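Local coordinates for protein-tyrosine-phosphatase (Vibrio vulnificus, PDB 7DHF), which probably hydrolyses phosphotyrosine in proteins as a low-molecular-weight protein tyrosine phosphatase, releasing phosphate and the free tyrosine side chain, at residues L87-E95 / M109-I120. The protein carries 1 engineered substitution. Residues are numbered along the deposited sequence; the frame is centred on the assembly and turned at random.
Sequences LVMEKGHME and MLFGQWIGQKDI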
loop_
_atom_site.group_PDB
_atom_site.type_symbol
_atom_site.label_atom_id
_atom_site.label_comp_id
_atom_site.label_asym_id
_atom_site.label_seq_id
_atom_site.Cartn_x
_atom_site.Cartn_y
_atom_site.Cartn_z
ATOM N N LEU A 87 -3.758 -0.913 -5.904
ATOM C CA LEU A 87 -4.656 -0.962 -4.753
ATOM C C LEU A 87 -4.356 0.233 -3.858
ATOM O O LEU A 87 -3.266 0.319 -3.283
ATOM C CB LEU A 87 -4.480 -2.270 -3.987
ATOM C CG LEU A 87 -4.781 -3.552 -4.768
ATOM C CD1 LEU A 87 -4.523 -4.771 -3.900
ATOM C CD2 LEU A 87 -6.210 -3.565 -5.286
ATOM N N VAL A 88 -5.318 1.148 -3.737
ATOM C CA VAL A 88 -5.153 2.356 -2.934
ATOM C C VAL A 88 -5.736 2.129 -1.547
ATOM O O VAL A 88 -6.673 1.345 -1.357
ATOM C CB VAL A 88 -5.785 3.595 -3.606
ATOM C CG1 VAL A 88 -5.090 3.902 -4.922
ATOM C CG2 VAL A 88 -7.287 3.404 -3.810
ATOM N N MET A 89 -5.194 2.853 -0.565
ATOM C CA MET A 89 -5.623 2.675 0.818
ATOM C C MET A 89 -6.903 3.437 1.139
ATOM O O MET A 89 -7.643 3.029 2.040
ATOM C CB MET A 89 -4.499 3.087 1.769
ATOM C CG MET A 89 -3.377 2.070 1.844
ATOM S SD MET A 89 -3.922 0.542 2.637
ATOM C CE MET A 89 -2.582 -0.566 2.209
ATOM N N GLU A 90 -7.183 4.528 0.427
ATOM C CA GLU A 90 -8.400 5.304 0.624
ATOM C C GLU A 90 -9.060 5.556 -0.722
ATOM O O GLU A 90 -8.382 5.747 -1.736
ATOM C CB GLU A 90 -8.111 6.661 1.283
ATOM C CG GLU A 90 -7.511 6.563 2.672
ATOM C CD GLU A 90 -7.194 7.922 3.274
ATOM O OE1 GLU A 90 -7.898 8.904 2.956
ATOM O OE2 GLU A 90 -6.233 8.012 4.064
ATOM N N LYS A 91 -10.396 5.569 -0.723
ATOM C CA LYS A 91 -11.126 5.825 -1.962
ATOM C C LYS A 91 -10.704 7.150 -2.585
ATOM O O LYS A 91 -10.550 7.248 -3.808
ATOM C CB LYS A 91 -12.634 5.804 -1.703
ATOM C CG LYS A 91 -13.483 6.380 -2.837
ATOM C CD LYS A 91 -13.239 5.687 -4.176
ATOM C CE LYS A 91 -13.710 4.243 -4.160
ATOM N NZ LYS A 91 -14.334 3.853 -5.455
ATOM N N GLY A 92 -10.509 8.181 -1.760
ATOM C CA GLY A 92 -10.096 9.476 -2.270
ATOM C C GLY A 92 -8.774 9.454 -3.010
ATOM O O GLY A 92 -8.510 10.350 -3.819
ATOM N N HIS A 93 -7.933 8.450 -2.754
ATOM C CA HIS A 93 -6.654 8.355 -3.447
ATOM C C HIS A 93 -6.819 8.099 -4.939
ATOM O O HIS A 93 -5.911 8.421 -5.712
ATOM C CB HIS A 93 -5.811 7.237 -2.838
ATOM C CG HIS A 93 -5.406 7.488 -1.420
ATOM N ND1 HIS A 93 -4.976 6.484 -0.581
ATOM C CD2 HIS A 93 -5.362 8.630 -0.694
ATOM C CE1 HIS A 93 -4.685 6.996 0.602
ATOM N NE2 HIS A 93 -4.910 8.296 0.560
ATOM N N MET A 94 -7.947 7.526 -5.362
ATOM C CA MET A 94 -8.128 7.212 -6.776
ATOM C C MET A 94 -8.111 8.473 -7.629
ATOM O O MET A 94 -7.458 8.517 -8.677
ATOM C CB MET A 94 -9.428 6.438 -6.980
ATOM C CG MET A 94 -9.443 5.095 -6.286
ATOM S SD MET A 94 -10.768 4.045 -6.897
ATOM C CE MET A 94 -10.661 2.675 -5.750
ATOM N N GLU A 95 -8.831 9.511 -7.202
ATOM C CA GLU A 95 -8.859 10.745 -7.982
ATOM C C GLU A 95 -7.493 11.421 -7.992
ATOM O O GLU A 95 -7.067 11.957 -9.023
ATOM C CB GLU A 95 -9.945 11.686 -7.458
ATOM C CG GLU A 95 -11.355 11.271 -7.861
ATOM C CD GLU A 95 -12.406 12.302 -7.489
ATOM O OE1 GLU A 95 -12.037 13.362 -6.943
ATOM O OE2 GLU A 95 -13.602 12.050 -7.747
ATOM N N MET A 109 -8.054 -0.093 -7.838
ATOM C CA MET A 109 -9.103 -0.608 -6.973
ATOM C C MET A 109 -8.726 -0.316 -5.523
ATOM O O MET A 109 -7.637 0.185 -5.233
ATOM C CB MET A 109 -9.303 -2.108 -7.227
ATOM C CG MET A 109 -9.560 -2.430 -8.698
ATOM S SD MET A 109 -9.735 -4.186 -9.048
ATOM C CE MET A 109 -9.792 -4.177 -10.838
ATOM N N LEU A 110 -9.630 -0.633 -4.600
ATOM C CA LEU A 110 -9.472 -0.272 -3.197
ATOM C C LEU A 110 -8.850 -1.427 -2.421
ATOM O O LEU A 110 -9.326 -2.563 -2.500
ATOM C CB LEU A 110 -10.829 0.083 -2.588
ATOM C CG LEU A 110 -10.797 0.647 -1.165
ATOM C CD1 LEU A 110 -10.178 2.035 -1.139
ATOM C CD2 LEU A 110 -12.199 0.682 -0.583
ATOM N N PHE A 111 -7.803 -1.129 -1.648
ATOM C CA PHE A 111 -7.173 -2.174 -0.850
ATOM C C PHE A 111 -8.195 -2.860 0.050
ATOM O O PHE A 111 -8.225 -4.092 0.139
ATOM C CB PHE A 111 -6.020 -1.599 -0.023
ATOM C CG PHE A 111 -5.043 -2.638 0.444
ATOM C CD1 PHE A 111 -3.896 -2.907 -0.287
ATOM C CD2 PHE A 111 -5.276 -3.359 1.603
ATOM C CE1 PHE A 111 -3.000 -3.870 0.131
ATOM C CE2 PHE A 111 -4.381 -4.325 2.025
ATOM C CZ PHE A 111 -3.241 -4.579 1.288
ATOM N N GLY A 112 -9.059 -2.083 0.699
ATOM C CA GLY A 112 -10.062 -2.644 1.583
ATOM C C GLY A 112 -11.387 -2.965 0.914
ATOM O O GLY A 112 -12.434 -2.932 1.566
ATOM N N GLN A 113 -11.364 -3.305 -0.377
ATOM C CA GLN A 113 -12.616 -3.581 -1.077
ATOM C C GLN A 113 -13.425 -4.668 -0.381
ATOM O O GLN A 113 -14.654 -4.572 -0.288
ATOM C CB GLN A 113 -12.356 -3.980 -2.529
ATOM C CG GLN A 113 -13.622 -4.492 -3.207
ATOM C CD GLN A 113 -13.529 -4.587 -4.714
ATOM O OE1 GLN A 113 -12.501 -4.288 -5.317
ATOM N NE2 GLN A 113 -14.620 -5.014 -5.332
ATOM N N TRP A 114 -12.763 -5.710 0.110
ATOM C CA TRP A 114 -13.450 -6.911 0.565
ATOM C C TRP A 114 -13.810 -6.880 2.041
ATOM O O TRP A 114 -14.393 -7.847 2.543
ATOM C CB TRP A 114 -12.592 -8.135 0.241
ATOM C CG TRP A 114 -12.241 -8.158 -1.204
ATOM C CD1 TRP A 114 -11.001 -8.025 -1.758
ATOM C CD2 TRP A 114 -13.157 -8.288 -2.295
ATOM N NE1 TRP A 114 -11.088 -8.074 -3.128
ATOM C CE2 TRP A 114 -12.402 -8.239 -3.482
ATOM C CE3 TRP A 114 -14.543 -8.449 -2.381
ATOM C CZ2 TRP A 114 -12.986 -8.345 -4.741
ATOM C CZ3 TRP A 114 -15.121 -8.556 -3.633
ATOM C CH2 TRP A 114 -14.343 -8.503 -4.795
ATOM N N ILE A 115 -13.518 -5.782 2.733
ATOM C CA ILE A 115 -13.917 -5.615 4.126
ATOM C C ILE A 115 -14.910 -4.464 4.213
ATOM O O ILE A 115 -14.792 -3.587 5.072
ATOM C CB ILE A 115 -12.699 -5.417 5.051
ATOM C CG1 ILE A 115 -11.810 -4.265 4.561
ATOM C CG2 ILE A 115 -11.903 -6.711 5.139
ATOM C CD1 ILE A 115 -10.752 -3.830 5.571
ATOM N N GLY A 116 -15.893 -4.460 3.317
ATOM C CA GLY A 116 -16.894 -3.414 3.300
ATOM C C GLY A 116 -16.507 -2.179 2.525
ATOM O O GLY A 116 -17.087 -1.113 2.763
ATOM N N GLN A 117 -15.551 -2.285 1.606
ATOM C CA GLN A 117 -15.057 -1.138 0.847
ATOM C C GLN A 117 -14.675 0.005 1.787
ATOM O O GLN A 117 -15.084 1.157 1.620
ATOM C CB GLN A 117 -16.063 -0.712 -0.222
ATOM C CG GLN A 117 -16.395 -1.855 -1.172
ATOM C CD GLN A 117 -17.157 -1.416 -2.401
ATOM O OE1 GLN A 117 -16.570 -1.172 -3.452
ATOM N NE2 GLN A 117 -18.476 -1.336 -2.283
ATOM N N LYS A 118 -13.867 -0.336 2.784
ATOM C CA LYS A 118 -13.487 0.574 3.855
ATOM C C LYS A 118 -12.133 1.206 3.567
ATOM O O LYS A 118 -11.209 0.537 3.094
ATOM C CB LYS A 118 -13.391 -0.184 5.180
ATOM C CG LYS A 118 -14.664 -0.202 6.014
ATOM C CD LYS A 118 -14.591 -1.232 7.149
ATOM C CE LYS A 118 -13.368 -1.069 8.049
ATOM N NZ LYS A 118 -13.434 0.143 8.907
ATOM N N ASP A 119 -12.018 2.497 3.869
ATOM C CA ASP A 119 -10.721 3.158 3.868
ATOM C C ASP A 119 -9.891 2.675 5.051
ATOM O O ASP A 119 -10.422 2.291 6.097
ATOM C CB ASP A 119 -10.893 4.672 3.996
ATOM C CG ASP A 119 -11.468 5.309 2.750
ATOM O OD1 ASP A 119 -11.604 4.617 1.722
ATOM O OD2 ASP A 119 -11.765 6.522 2.800
ATOM N N ILE A 120 -8.576 2.700 4.879
ATOM C CA ILE A 120 -7.638 2.352 5.942
ATOM C C ILE A 120 -6.901 3.628 6.339
ATOM O O ILE A 120 -6.126 4.170 5.534
ATOM C CB ILE A 120 -6.677 1.241 5.497
ATOM C CG1 ILE A 120 -7.479 -0.033 5.203
ATOM C CG2 ILE A 120 -5.614 0.990 6.568
ATOM C CD1 ILE A 120 -6.676 -1.164 4.610
HETATM O O HOH W 1 -8.795 0.501 1.738
HETATM O O HOH W 2 -11.586 8.393 0.865
#
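Val88 sits between two backbone bonds of a parallel strand pair: its N gives to Met109 O (2.9 Å) and its O takes Phe111 N (2.7 Å, nearly straight at 171°). Past the strand ends, Met89 O serves two donors, Ile120 N at 3.0 Å and a bridging water. That water also donates to Lys118 O and accepts from Gly112 N, so one molecule ties both ends of the 112-118 excursion to 87-95. Asp119 meets two backbone N-H groups in the turn that leads to helix 92-100, one directly and one through water: Lys91 N reaches its OD1 at 2.9 Å from above the carboxylate plane, while a second water accepts from Gly92 N and donates to OD2. Glu90 lies across Asp119, the carboxylates 4.5 Å apart from Glu90 OE1 to Asp119 OD2; a salt bridge from Arg18, predicted to be catalytic, to Glu90 OE2 probably eases this repulsion, and Arg18 also bonds to Ile120 O. Bent at chi2 (-68°), Met89 lays CE over the Phe111 ring, 3.7 Å from its centroid, a CH-pi contact, and sets SD against Ile120 CD1. Met94 comes from the helix with CE against the backbone at Met109 C. The contact closes the beta-alpha-beta unit of strand 85-88, helix 92-100 and edge strand 108-110; strand 7-12 flanks 85-88 on its other side, and helix 128-146 packs on Leu87 and Phe111.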